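Local coordinates for Iron(3+)-hydroxamate-binding protein FhuD (Bacillus subtilis subsp. subtilis, PDB 3G9Q), which binds iron(3+)-hydroxamate complexes such as ferrichrome and hands them to the membrane permease of the FhuCBGD ABC transporter, at residues N34-F43 / G54-T62; V143-N154 / F206-W216. One frame throughout, in Å; residues are numbered along the deposited sequence.

Contact 1 of 2, residues N34-F43 / G54-T62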
ATOM      1  N   ASN A  34      -0.741 -16.641  13.582  1.00 40.57           N
ATOM      2  CA  ASN A  34       0.082 -16.002  14.572  1.00 47.04           C
ATOM      3  C   ASN A  34       1.498 -15.749  14.033  1.00 46.67           C
ATOM      4  O   ASN A  34       2.205 -16.679  13.618  1.00 42.22           O
ATOM      5  CB  ASN A  34       0.092 -16.868  15.830  1.00 45.62           C
ATOM      6  CG  ASN A  34       1.011 -16.338  16.888  1.00 49.33           C
ATOM      7  OD1 ASN A  34       0.971 -15.153  17.233  1.00 59.45           O
ATOM      8  ND2 ASN A  34       1.851 -17.214  17.424  1.00 53.30           N
ATOM      9  N   VAL A  35       1.888 -14.478  14.016  1.00 35.67           N
ATOM     10  CA  VAL A  35       3.204 -14.094  13.533  1.00 33.07           C
ATOM     11  C   VAL A  35       4.081 -13.726  14.706  1.00 32.08           C
ATOM     12  O   VAL A  35       3.715 -12.908  15.556  1.00 24.90           O
ATOM     13  CB  VAL A  35       3.125 -12.925  12.530  1.00 29.55           C
ATOM     14  CG1 VAL A  35       4.529 -12.527  12.068  1.00 21.08           C
ATOM     15  CG2 VAL A  35       2.277 -13.344  11.344  1.00 32.07           C
ATOM     16  N   VAL A  36       5.254 -14.338  14.739  1.00 32.08           N
ATOM     17  CA  VAL A  36       6.166 -14.138  15.844  1.00 39.85           C
ATOM     18  C   VAL A  36       7.314 -13.184  15.563  1.00 44.86           C
ATOM     19  O   VAL A  36       8.001 -12.754  16.485  1.00 43.17           O
ATOM     20  CB  VAL A  36       6.668 -15.514  16.327  1.00 44.37           C
ATOM     21  CG1 VAL A  36       5.463 -16.409  16.619  1.00 22.61           C
ATOM     22  CG2 VAL A  36       7.549 -16.162  15.268  1.00 39.74           C
ATOM     23  N   GLY A  37       7.490 -12.828  14.293  1.00 51.14           N
ATOM     24  CA  GLY A  37       8.539 -11.898  13.913  1.00 46.28           C
ATOM     25  C   GLY A  37       8.221 -11.149  12.623  1.00 49.04           C
ATOM     26  O   GLY A  37       7.598 -11.695  11.705  1.00 43.25           O
ATOM     27  N   ALA A  38       8.649  -9.893  12.555  1.00 41.10           N
ATOM     28  CA  ALA A  38       8.427  -9.064  11.379  1.00 44.39           C
ATOM     29  C   ALA A  38       9.541  -8.021  11.287  1.00 49.30           C
ATOM     30  O   ALA A  38      10.149  -7.671  12.298  1.00 52.78           O
ATOM     31  CB  ALA A  38       7.074  -8.374  11.469  1.00 39.34           C
ATOM     32  N   PRO A  39       9.846  -7.538  10.066  1.00 51.56           N
ATOM     33  CA  PRO A  39      10.895  -6.525   9.867  1.00 47.52           C
ATOM     34  C   PRO A  39      10.499  -5.153  10.446  1.00 59.89           C
ATOM     35  O   PRO A  39       9.361  -4.957  10.886  1.00 70.00           O
ATOM     36  CB  PRO A  39      11.078  -6.515   8.349  1.00 36.45           C
ATOM     37  CG  PRO A  39       9.755  -6.958   7.838  1.00 46.88           C
ATOM     38  CD  PRO A  39       9.372  -8.062   8.772  1.00 38.42           C
ATOM     39  N   GLU A  40      11.427  -4.201  10.437  1.00 67.30           N
ATOM     40  CA  GLU A  40      11.154  -2.879  11.004  1.00 74.73           C
ATOM     41  C   GLU A  40       9.982  -2.093  10.439  1.00 71.21           C
ATOM     42  O   GLU A  40       9.207  -1.495  11.187  1.00 68.18           O
ATOM     43  CB  GLU A  40      12.410  -2.003  10.954  1.00 86.58           C
ATOM     44  CG  GLU A  40      13.114  -1.920  12.307  1.00106.62           C
ATOM     45  CD  GLU A  40      12.246  -1.283  13.397  1.00110.15           C
ATOM     46  OE1 GLU A  40      12.484  -1.578  14.592  1.00110.59           O
ATOM     47  OE2 GLU A  40      11.339  -0.483  13.055  1.00112.38           O
ATOM     48  N   ASN A  41       9.855  -2.073   9.123  1.00 71.03           N
ATOM     49  CA  ASN A  41       8.762  -1.333   8.504  1.00 63.00           C
ATOM     50  C   ASN A  41       7.453  -1.533   9.246  1.00 53.36           C
ATOM     51  O   ASN A  41       6.740  -0.577   9.532  1.00 56.34           O
ATOM     52  CB  ASN A  41       8.613  -1.781   7.060  1.00 71.02           C
ATOM     53  CG  ASN A  41       9.879  -1.587   6.284  1.00 79.28           C
ATOM     54  OD1 ASN A  41      10.352  -0.457   6.155  1.00 85.23           O
ATOM     55  ND2 ASN A  41      10.458  -2.682   5.776  1.00 74.43           N
ATOM     56  N   VAL A  42       7.161  -2.785   9.563  1.00 47.24           N
ATOM     57  CA  VAL A  42       5.937  -3.149  10.253  1.00 50.24           C
ATOM     58  C   VAL A  42       5.678  -2.307  11.505  1.00 52.91           C
ATOM     59  O   VAL A  42       4.573  -1.799  11.718  1.00 48.40           O
ATOM     60  CB  VAL A  42       5.978  -4.651  10.594  1.00 50.28           C
ATOM     61  CG1 VAL A  42       4.729  -5.078  11.334  1.00 32.23           C
ATOM     62  CG2 VAL A  42       6.142  -5.443   9.305  1.00 48.15           C
ATOM     63  N   PHE A  43       6.707  -2.135  12.321  1.00 62.55           N
ATOM     64  CA  PHE A  43       6.583  -1.357  13.546  1.00 63.80           C
ATOM     65  C   PHE A  43       6.647   0.141  13.280  1.00 68.45           C
ATOM     66  O   PHE A  43       6.893   0.928  14.191  1.00 77.04           O
ATOM     67  CB  PHE A  43       7.682  -1.761  14.529  1.00 55.21           C
ATOM     68  CG  PHE A  43       7.685  -3.218  14.842  1.00 51.81           C
ATOM     69  CD1 PHE A  43       8.128  -4.141  13.902  1.00 47.02           C
ATOM     70  CD2 PHE A  43       7.181  -3.678  16.049  1.00 49.32           C
ATOM     71  CE1 PHE A  43       8.065  -5.496  14.160  1.00 44.03           C
ATOM     72  CE2 PHE A  43       7.112  -5.034  16.317  1.00 47.75           C
ATOM     73  CZ  PHE A  43       7.553  -5.946  15.373  1.00 48.07           C
ATOM     74  N   GLY A  54       1.372  -6.497  19.307  1.00 93.00           N
ATOM     75  CA  GLY A  54       1.495  -7.314  20.504  1.00 95.88           C
ATOM     76  C   GLY A  54       2.457  -8.486  20.567  1.00 95.73           C
ATOM     77  O   GLY A  54       3.364  -8.511  21.402  1.00 92.42           O
ATOM     78  N   VAL A  55       2.280  -9.457  19.683  1.00 93.74           N
ATOM     79  CA  VAL A  55       3.119 -10.643  19.721  1.00 95.77           C
ATOM     80  C   VAL A  55       4.225 -10.832  18.674  1.00 92.69           C
ATOM     81  O   VAL A  55       4.321 -11.909  18.078  1.00 99.80           O
ATOM     82  CB  VAL A  55       2.216 -11.911  19.723  1.00103.77           C
ATOM     83  CG1 VAL A  55       1.315 -11.904  20.962  1.00102.76           C
ATOM     84  CG2 VAL A  55       1.358 -11.950  18.456  1.00 96.62           C
ATOM     85  N   GLU A  56       5.058  -9.821  18.434  1.00 77.81           N
ATOM     86  CA  GLU A  56       6.144 -10.006  17.468  1.00 75.87           C
ATOM     87  C   GLU A  56       7.466  -9.318  17.749  1.00 69.46           C
ATOM     88  O   GLU A  56       7.538  -8.322  18.460  1.00 54.43           O
ATOM     89  CB  GLU A  56       5.719  -9.645  16.039  1.00 85.32           C
ATOM     90  CG  GLU A  56       4.721  -8.532  15.903  1.00 99.53           C
ATOM     91  CD  GLU A  56       3.315  -9.066  15.810  1.00113.89           C
ATOM     92  OE1 GLU A  56       3.079  -9.939  14.943  1.00124.20           O
ATOM     93  OE2 GLU A  56       2.447  -8.618  16.593  1.00122.65           O
ATOM     94  N   ASN A  57       8.515  -9.892  17.172  1.00 69.47           N
ATOM     95  CA  ASN A  57       9.871  -9.384  17.293  1.00 67.23           C
ATOM     96  C   ASN A  57      10.144  -8.597  16.000  1.00 63.23           C
ATOM     97  O   ASN A  57       9.476  -8.822  14.990  1.00 53.95           O
ATOM     98  CB  ASN A  57      10.852 -10.566  17.427  1.00 63.29           C
ATOM     99  CG  ASN A  57      11.800 -10.426  18.623  1.00 67.83           C
ATOM    100  OD1 ASN A  57      11.796 -11.260  19.539  1.00 55.56           O
ATOM    101  ND2 ASN A  57      12.619  -9.374  18.613  1.00 61.83           N
ATOM    102  N   ILE A  58      11.114  -7.683  16.038  1.00 59.84           N
ATOM    103  CA  ILE A  58      11.467  -6.875  14.876  1.00 61.29           C
ATOM    104  C   ILE A  58      12.607  -7.516  14.059  1.00 64.09           C
ATOM    105  O   ILE A  58      12.696  -8.743  13.961  1.00 56.41           O
ATOM    106  CB  ILE A  58      11.873  -5.431  15.301  1.00 70.78           C
ATOM    107  CG1 ILE A  58      11.013  -4.953  16.480  1.00 80.97           C
ATOM    108  CG2 ILE A  58      11.672  -4.467  14.139  1.00 65.62           C
ATOM    109  CD1 ILE A  58      11.473  -5.452  17.839  1.00 93.30           C
ATOM    110  N   GLY A  59      13.468  -6.685  13.473  1.00 63.82           N
ATOM    111  CA  GLY A  59      14.574  -7.181  12.663  1.00 61.35           C
ATOM    112  C   GLY A  59      14.657  -6.354  11.389  1.00 73.42           C
ATOM    113  O   GLY A  59      13.907  -5.386  11.255  1.00 74.24           O
ATOM    114  N   ASP A  60      15.550  -6.718  10.460  1.00 78.80           N
ATOM    115  CA  ASP A  60      15.719  -5.993   9.181  1.00 77.45           C
ATOM    116  C   ASP A  60      15.544  -6.915   7.966  1.00 79.77           C
ATOM    117  O   ASP A  60      15.353  -6.450   6.839  1.00 72.52           O
ATOM    118  CB  ASP A  60      17.109  -5.359   9.101  1.00 75.77           C
ATOM    119  CG  ASP A  60      18.205  -6.392   8.877  1.00 84.21           C
ATOM    120  OD1 ASP A  60      18.288  -7.348   9.684  1.00 79.78           O
ATOM    121  OD2 ASP A  60      18.977  -6.247   7.900  1.00 75.40           O
ATOM    122  N   GLY A  61      15.644  -8.220   8.197  1.00 86.15           N
ATOM    123  CA  GLY A  61      15.484  -9.172   7.111  1.00 90.79           C
ATOM    124  C   GLY A  61      16.742  -9.908   6.675  1.00 91.89           C
ATOM    125  O   GLY A  61      16.757 -10.535   5.611  1.00 93.30           O
ATOM    126  N   THR A  62      17.798  -9.843   7.483  1.00 90.81           N
ATOM    127  CA  THR A  62      19.055 -10.518   7.152  1.00 86.60           C
ATOM    128  C   THR A  62      19.518 -11.426   8.289  1.00 81.82           C
ATOM    129  O   THR A  62      19.828 -12.596   8.065  1.00 83.59           O
ATOM    130  CB  THR A  62      20.196  -9.502   6.836  1.00 88.10           C
ATOM    131  OG1 THR A  62      20.513  -8.739   8.011  1.00 76.87           O
ATOM    132  CG2 THR A  62      19.775  -8.557   5.705  1.00 85.10           C
TER
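Ile58 lays its CG1 over the centre of the Phe43 ring, 3.7 Å from the centroid and only 8° off the ring normal, a CH-pi contact. With CG anti to the carbonyl carbon (chi1 -56°) the ring stands over 54-62, and chi2 of 73° turns its face to Ile58. A branched residue suits the partner position, because the other arm, Ile58 CG2, reaches the ring margin at CD1 (3.6 Å) and also lies against the methylenes of Glu40, with Glu40 CG at 3.5 Å. The carboxylate of Glu40 forms a salt bridge with Lys44. On the far part of the ring, Glu56 CG approaches Phe43 CZ obliquely at 3.9 Å, while its OE1 makes a weak hydrogen bond to Tyr25. Were Phe43 replaced by an alanine, Ile58 CG1 would probably lose the aromatic face it lies on, and the aliphatic part of Glu56 its neighbour. The two backbones run in the same direction and share a single bridge at Gly37 and Asn57. Asn57 works on both sides of that glycine: its N donates to Val36 O (3.0 Å) from above the carbonyl plane, and its O receives Ala38 N (2.8 Å) almost in line with the C=O. A weak bond from Glu40 N to Gly59 O follows; glycine suits position 59, since at its backbone angles a CB would be pressed against the carbonyl O of Ile58. The arrangement is that of a coil segment laid parallel along strand 35-37, the edge strand of the four-stranded parallel sheet in the N-terminal lobe.

Contact 2 of 2, residues V143-N154 / F206-W216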
ATOM      1  N   VAL A 143     -17.788  14.164  -5.497  1.00 56.49           N
ATOM      2  CA  VAL A 143     -16.845  14.724  -6.482  1.00 51.70           C
ATOM      3  C   VAL A 143     -17.234  14.604  -7.947  1.00 57.56           C
ATOM      4  O   VAL A 143     -16.623  15.241  -8.802  1.00 55.19           O
ATOM      5  CB  VAL A 143     -15.452  14.092  -6.371  1.00 51.00           C
ATOM      6  CG1 VAL A 143     -14.984  14.095  -4.923  1.00 43.40           C
ATOM      7  CG2 VAL A 143     -15.476  12.693  -6.954  1.00 32.45           C
ATOM      8  N   GLY A 144     -18.234  13.785  -8.241  1.00 62.85           N
ATOM      9  CA  GLY A 144     -18.653  13.618  -9.620  1.00 66.77           C
ATOM     10  C   GLY A 144     -17.562  13.038 -10.508  1.00 67.24           C
ATOM     11  O   GLY A 144     -16.960  12.006 -10.191  1.00 67.89           O
ATOM     12  N   ASP A 145     -17.312  13.686 -11.640  1.00 65.56           N
ATOM     13  CA  ASP A 145     -16.277  13.212 -12.544  1.00 66.07           C
ATOM     14  C   ASP A 145     -15.026  14.055 -12.349  1.00 67.83           C
ATOM     15  O   ASP A 145     -14.153  14.105 -13.219  1.00 71.01           O
ATOM     16  CB  ASP A 145     -16.717  13.319 -14.004  1.00 77.95           C
ATOM     17  CG  ASP A 145     -18.049  12.666 -14.264  1.00 81.12           C
ATOM     18  OD1 ASP A 145     -19.070  13.388 -14.213  1.00 84.13           O
ATOM     19  OD2 ASP A 145     -18.068  11.438 -14.514  1.00 75.94           O
ATOM     20  N   LYS A 146     -14.959  14.751 -11.220  1.00 60.48           N
ATOM     21  CA  LYS A 146     -13.793  15.557 -10.933  1.00 51.15           C
ATOM     22  C   LYS A 146     -12.582  14.624 -10.985  1.00 48.54           C
ATOM     23  O   LYS A 146     -12.680  13.430 -10.677  1.00 50.62           O
ATOM     24  CB  LYS A 146     -13.920  16.208  -9.560  1.00 56.67           C
ATOM     25  CG  LYS A 146     -13.963  17.732  -9.587  1.00 60.29           C
ATOM     26  CD  LYS A 146     -15.132  18.277 -10.375  1.00 64.45           C
ATOM     27  CE  LYS A 146     -15.324  19.757 -10.085  1.00 62.09           C
ATOM     28  NZ  LYS A 146     -15.741  19.964  -8.673  1.00 71.73           N
ATOM     29  N   THR A 147     -11.452  15.179 -11.403  1.00 43.89           N
ATOM     30  CA  THR A 147     -10.215  14.436 -11.541  1.00 42.89           C
ATOM     31  C   THR A 147      -9.394  14.448 -10.271  1.00 47.34           C
ATOM     32  O   THR A 147      -9.520  15.344  -9.427  1.00 45.95           O
ATOM     33  CB  THR A 147      -9.353  15.048 -12.618  1.00 52.04           C
ATOM     34  OG1 THR A 147      -8.973  16.377 -12.224  1.00 38.74           O
ATOM     35  CG2 THR A 147     -10.122  15.108 -13.933  1.00 48.26           C
ATOM     36  N   ILE A 148      -8.525  13.462 -10.141  1.00 41.79           N
ATOM     37  CA  ILE A 148      -7.698  13.394  -8.961  1.00 36.25           C
ATOM     38  C   ILE A 148      -6.288  12.961  -9.316  1.00 38.23           C
ATOM     39  O   ILE A 148      -6.095  12.082 -10.150  1.00 42.96           O
ATOM     40  CB  ILE A 148      -8.322  12.443  -7.929  1.00 47.65           C
ATOM     41  CG1 ILE A 148      -7.244  11.932  -6.981  1.00 47.65           C
ATOM     42  CG2 ILE A 148      -9.056  11.314  -8.622  1.00 41.11           C
ATOM     43  CD1 ILE A 148      -6.345  10.742  -7.430  1.00 72.95           C
ATOM     44  N   SER A 149      -5.302  13.597  -8.687  1.00 31.89           N
ATOM     45  CA  SER A 149      -3.898  13.293  -8.942  1.00 26.28           C
ATOM     46  C   SER A 149      -3.241  12.630  -7.759  1.00 29.88           C
ATOM     47  O   SER A 149      -3.702  12.749  -6.627  1.00 30.68           O
ATOM     48  CB  SER A 149      -3.100  14.570  -9.228  1.00 32.59           C
ATOM     49  OG  SER A 149      -3.676  15.357 -10.240  1.00 33.09           O
ATOM     50  N   ILE A 150      -2.150  11.930  -8.025  1.00 31.14           N
ATOM     51  CA  ILE A 150      -1.387  11.323  -6.950  1.00 42.14           C
ATOM     52  C   ILE A 150       0.077  11.602  -7.235  1.00 52.60           C
ATOM     53  O   ILE A 150       0.604  11.189  -8.275  1.00 57.13           O
ATOM     54  CB  ILE A 150      -1.573   9.813  -6.854  1.00 41.34           C
ATOM     55  CG1 ILE A 150      -3.060   9.487  -6.650  1.00 36.20           C
ATOM     56  CG2 ILE A 150      -0.713   9.286  -5.697  1.00 22.86           C
ATOM     57  CD1 ILE A 150      -3.424   8.016  -6.832  1.00 35.76           C
HETATM   58  N   MSE A 151       0.737  12.317  -6.332  1.00 46.73           N
HETATM   59  CA  MSE A 151       2.140  12.616  -6.548  1.00 54.09           C
HETATM   60  C   MSE A 151       2.986  12.770  -5.303  1.00 51.75           C
HETATM   61  O   MSE A 151       2.524  13.234  -4.261  1.00 44.15           O
HETATM   62  CB  MSE A 151       2.290  13.850  -7.458  1.00 57.63           C
HETATM   63  CG  MSE A 151       1.337  15.021  -7.192  1.00 68.23           C
HETATM   64 SE   MSE A 151       1.309  16.443  -8.604  1.00 87.40          SE
HETATM   65  CE  MSE A 151       0.078  15.631  -9.916  1.00 75.47           C
ATOM     66  N   GLN A 152       4.237  12.336  -5.419  1.00 56.07           N
ATOM     67  CA  GLN A 152       5.177  12.433  -4.310  1.00 58.59           C
ATOM     68  C   GLN A 152       6.421  13.161  -4.745  1.00 53.76           C
ATOM     69  O   GLN A 152       6.840  13.087  -5.900  1.00 50.57           O
ATOM     70  CB  GLN A 152       5.552  11.054  -3.778  1.00 64.97           C
ATOM     71  CG  GLN A 152       4.382  10.286  -3.204  1.00 61.24           C
ATOM     72  CD  GLN A 152       4.810   8.959  -2.641  1.00 57.27           C
ATOM     73  OE1 GLN A 152       5.357   8.114  -3.354  1.00 48.53           O
ATOM     74  NE2 GLN A 152       4.571   8.767  -1.353  1.00 58.40           N
ATOM     75  N   THR A 153       7.019  13.849  -3.789  1.00 50.50           N
ATOM     76  CA  THR A 153       8.204  14.641  -4.041  1.00 52.97           C
ATOM     77  C   THR A 153       9.462  14.005  -3.473  1.00 53.52           C
ATOM     78  O   THR A 153       9.426  13.356  -2.425  1.00 58.32           O
ATOM     79  CB  THR A 153       8.038  16.037  -3.420  1.00 53.55           C
ATOM     80  OG1 THR A 153       9.137  16.874  -3.801  1.00 79.53           O
ATOM     81  CG2 THR A 153       7.980  15.931  -1.893  1.00 60.70           C
ATOM     82  N   ASN A 154      10.570  14.204  -4.180  1.00 50.53           N
ATOM     83  CA  ASN A 154      11.868  13.685  -3.772  1.00 51.87           C
ATOM     84  C   ASN A 154      12.962  14.529  -4.404  1.00 56.63           C
ATOM     85  O   ASN A 154      13.466  14.203  -5.475  1.00 61.92           O
ATOM     86  CB  ASN A 154      12.034  12.234  -4.212  1.00 56.66           C
ATOM     87  CG  ASN A 154      13.392  11.670  -3.840  1.00 65.83           C
ATOM     88  OD1 ASN A 154      13.799  11.704  -2.669  1.00 65.48           O
ATOM     89  ND2 ASN A 154      14.103  11.148  -4.834  1.00 61.16           N
ATOM     90  N   PHE A 206      -0.470  18.479 -15.168  1.00 45.94           N
ATOM     91  CA  PHE A 206      -0.942  17.200 -14.646  1.00 44.16           C
ATOM     92  C   PHE A 206      -1.965  17.378 -13.541  1.00 45.01           C
ATOM     93  O   PHE A 206      -2.954  16.656 -13.483  1.00 46.61           O
ATOM     94  CB  PHE A 206       0.232  16.410 -14.086  1.00 45.59           C
ATOM     95  CG  PHE A 206       1.014  15.677 -15.119  1.00 46.58           C
ATOM     96  CD1 PHE A 206       0.540  14.464 -15.628  1.00 46.31           C
ATOM     97  CD2 PHE A 206       2.239  16.171 -15.561  1.00 44.95           C
ATOM     98  CE1 PHE A 206       1.277  13.741 -16.558  1.00 48.49           C
ATOM     99  CE2 PHE A 206       2.989  15.460 -16.493  1.00 48.77           C
ATOM    100  CZ  PHE A 206       2.505  14.233 -16.995  1.00 51.00           C
ATOM    101  N   ALA A 207      -1.695  18.343 -12.662  1.00 50.72           N
ATOM    102  CA  ALA A 207      -2.536  18.650 -11.515  1.00 35.86           C
ATOM    103  C   ALA A 207      -4.031  18.592 -11.776  1.00 42.20           C
ATOM    104  O   ALA A 207      -4.561  19.266 -12.665  1.00 41.59           O
ATOM    105  CB  ALA A 207      -2.165  20.009 -10.969  1.00 44.34           C
ATOM    106  N   GLY A 208      -4.704  17.771 -10.981  1.00 40.13           N
ATOM    107  CA  GLY A 208      -6.138  17.639 -11.105  1.00 43.05           C
ATOM    108  C   GLY A 208      -6.856  18.515 -10.098  1.00 41.12           C
ATOM    109  O   GLY A 208      -6.241  19.364  -9.440  1.00 37.60           O
ATOM    110  N   ASP A 209      -8.166  18.292  -9.995  1.00 48.30           N
ATOM    111  CA  ASP A 209      -9.073  19.013  -9.093  1.00 45.85           C
ATOM    112  C   ASP A 209      -8.747  18.696  -7.639  1.00 46.48           C
ATOM    113  O   ASP A 209      -8.803  19.574  -6.776  1.00 46.48           O
ATOM    114  CB  ASP A 209     -10.517  18.607  -9.413  1.00 48.14           C
ATOM    115  CG  ASP A 209     -10.928  18.988 -10.835  1.00 52.75           C
ATOM    116  OD1 ASP A 209     -11.174  20.187 -11.074  1.00 57.46           O
ATOM    117  OD2 ASP A 209     -10.990  18.106 -11.716  1.00 47.43           O
ATOM    118  N   TYR A 210      -8.425  17.431  -7.378  1.00 45.49           N
ATOM    119  CA  TYR A 210      -8.046  16.991  -6.036  1.00 53.41           C
ATOM    120  C   TYR A 210      -6.677  16.333  -6.107  1.00 46.95           C
ATOM    121  O   TYR A 210      -6.370  15.627  -7.065  1.00 41.45           O
ATOM    122  CB  TYR A 210      -9.059  16.001  -5.457  1.00 51.38           C
ATOM    123  CG  TYR A 210     -10.432  16.586  -5.261  1.00 58.12           C
ATOM    124  CD1 TYR A 210     -11.315  16.711  -6.341  1.00 46.68           C
ATOM    125  CD2 TYR A 210     -10.849  17.030  -4.002  1.00 41.62           C
ATOM    126  CE1 TYR A 210     -12.579  17.262  -6.179  1.00 48.11           C
ATOM    127  CE2 TYR A 210     -12.114  17.584  -3.826  1.00 43.17           C
ATOM    128  CZ  TYR A 210     -12.976  17.698  -4.920  1.00 60.69           C
ATOM    129  OH  TYR A 210     -14.239  18.246  -4.762  1.00 67.67           O
ATOM    130  N   ILE A 211      -5.860  16.564  -5.086  1.00 45.93           N
ATOM    131  CA  ILE A 211      -4.524  15.999  -5.066  1.00 47.17           C
ATOM    132  C   ILE A 211      -4.103  15.390  -3.744  1.00 43.66           C
ATOM    133  O   ILE A 211      -4.352  15.943  -2.680  1.00 45.53           O
ATOM    134  CB  ILE A 211      -3.477  17.055  -5.422  1.00 46.83           C
ATOM    135  CG1 ILE A 211      -3.900  17.809  -6.688  1.00 54.51           C
ATOM    136  CG2 ILE A 211      -2.126  16.371  -5.615  1.00 52.68           C
ATOM    137  CD1 ILE A 211      -4.124  17.072  -7.971  1.00 85.90           C
ATOM    138  N   PHE A 212      -3.466  14.233  -3.819  1.00 45.15           N
ATOM    139  CA  PHE A 212      -2.959  13.566  -2.631  1.00 44.23           C
ATOM    140  C   PHE A 212      -1.445  13.663  -2.756  1.00 41.18           C
ATOM    141  O   PHE A 212      -0.830  12.838  -3.417  1.00 51.77           O
ATOM    142  CB  PHE A 212      -3.376  12.093  -2.621  1.00 46.39           C
ATOM    143  CG  PHE A 212      -4.768  11.858  -2.136  1.00 39.84           C
ATOM    144  CD1 PHE A 212      -5.812  11.687  -3.026  1.00 27.53           C
ATOM    145  CD2 PHE A 212      -5.040  11.840  -0.776  1.00 36.77           C
ATOM    146  CE1 PHE A 212      -7.107  11.506  -2.564  1.00 43.61           C
ATOM    147  CE2 PHE A 212      -6.328  11.659  -0.315  1.00 36.18           C
ATOM    148  CZ  PHE A 212      -7.365  11.492  -1.208  1.00 38.42           C
ATOM    149  N   ALA A 213      -0.838  14.664  -2.142  1.00 42.25           N
ATOM    150  CA  ALA A 213       0.604  14.790  -2.272  1.00 50.00           C
ATOM    151  C   ALA A 213       1.353  14.582  -0.975  1.00 54.87           C
ATOM    152  O   ALA A 213       0.806  14.753   0.119  1.00 60.95           O
ATOM    153  CB  ALA A 213       0.964  16.139  -2.860  1.00 47.73           C
ATOM    154  N   GLY A 214       2.620  14.210  -1.108  1.00 48.59           N
ATOM    155  CA  GLY A 214       3.442  13.997   0.061  1.00 44.16           C
ATOM    156  C   GLY A 214       4.845  13.612  -0.338  1.00 49.32           C
ATOM    157  O   GLY A 214       5.124  13.413  -1.524  1.00 46.73           O
ATOM    158  N   PRO A 215       5.765  13.515   0.632  1.00 50.21           N
ATOM    159  CA  PRO A 215       7.136  13.139   0.292  1.00 52.36           C
ATOM    160  C   PRO A 215       7.243  11.667  -0.134  1.00 60.17           C
ATOM    161  O   PRO A 215       6.367  10.848   0.173  1.00 55.06           O
ATOM    162  CB  PRO A 215       7.903  13.442   1.579  1.00 34.84           C
ATOM    163  CG  PRO A 215       6.882  13.191   2.636  1.00 40.16           C
ATOM    164  CD  PRO A 215       5.644  13.829   2.069  1.00 46.46           C
ATOM    165  N   TRP A 216       8.316  11.352  -0.861  1.00 63.25           N
ATOM    166  CA  TRP A 216       8.582   9.996  -1.334  1.00 54.30           C
ATOM    167  C   TRP A 216       8.990   9.103  -0.164  1.00 43.99           C
ATOM    168  O   TRP A 216       8.938   7.879  -0.263  1.00 39.11           O
ATOM    169  CB  TRP A 216       9.687  10.012  -2.387  1.00 59.35           C
ATOM    170  CG  TRP A 216       9.989   8.668  -2.932  1.00 59.83           C
ATOM    171  CD1 TRP A 216       9.161   7.883  -3.678  1.00 59.92           C
ATOM    172  CD2 TRP A 216      11.209   7.939  -2.781  1.00 64.06           C
ATOM    173  NE1 TRP A 216       9.790   6.707  -4.006  1.00 65.25           N
ATOM    174  CE2 TRP A 216      11.051   6.713  -3.468  1.00 66.02           C
ATOM    175  CE3 TRP A 216      12.424   8.201  -2.132  1.00 62.49           C
ATOM    176  CZ2 TRP A 216      12.063   5.748  -3.528  1.00 61.82           C
ATOM    177  CZ3 TRP A 216      13.431   7.241  -2.191  1.00 68.29           C
ATOM    178  CH2 TRP A 216      13.241   6.028  -2.887  1.00 62.23           C
TER
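Thr147 and Asp209 grip each other at the start of a parallel strand pair. Asp209 OD2 accepts twice, from Thr147 N on its anti side (3.0 Å) and from Thr147 OG1, which comes from above the carboxylate plane (2.7 Å). Threonine suits the place because one hydroxyl can donate to OD2 and accept Asp209 N-H at once; chi1 of 64° points OG1 at both. Gly208 passes so close to OG1 that a CB there would collide. Backbone bonds zip strand 148-154 to strand 210-215: Tyr210 N to Thr147 O, Ser149 N to Tyr210 O (2.8 Å) and Phe212 N to Ser149 O, then weaker rungs at Met151, and firmer ones at Thr153 N to Gly214 O and Trp216 N to Thr153 O. Apolar contacts occupy both faces. On the face of Ile148 and Tyr210, Lys146 CG lies at the edge of the Tyr210 ring, 3.7 Å from Tyr210 CE1, and Val143 CG1 over one face, while Ile148 CG1 meets the edge of Phe212 at CD1 (4.2 Å). On the other face Met151, modelled as selenomethionine, packs CG against Ile211 CG2 (4.0 Å) and turns CE to Phe206 CB (4.2 Å). At the far end Asn154 lies beside Trp216, amide and ring planes 48° apart, and Asn154 ND2 is hydrogen-bonded to Tyr159 OH. The strands form a parallel pair inside the five-stranded mixed sheet of the C-terminal lobe. Strand 157-161 flanks 148-154; 210-215 is flanked by strand 242-244, and His241, just before that strand, stacks on Tyr210. Phe264 of helix 255-270 meets Phe212, and helix 182-189 packs on Phe206.

Overall arrangement
Contact 1 closes before contact 2 opens along the chain, and the two lie on opposite sides of its centre, about 33 Å apart between centres and about 11 Å at their nearest atoms. They share no sheet: 34-43 / 54-62 builds on the edge of the four-stranded parallel sheet, whereas 143-154 / 206-216 joins two inner strands of the five-stranded mixed sheet. Between them in sequence comes the long helix 118-143, whose end leads straight into contact 2. Two lobes linked by such a helix are the hallmark of this binding-protein family, in which the iron-siderophore complex is held in the cleft between the lobes.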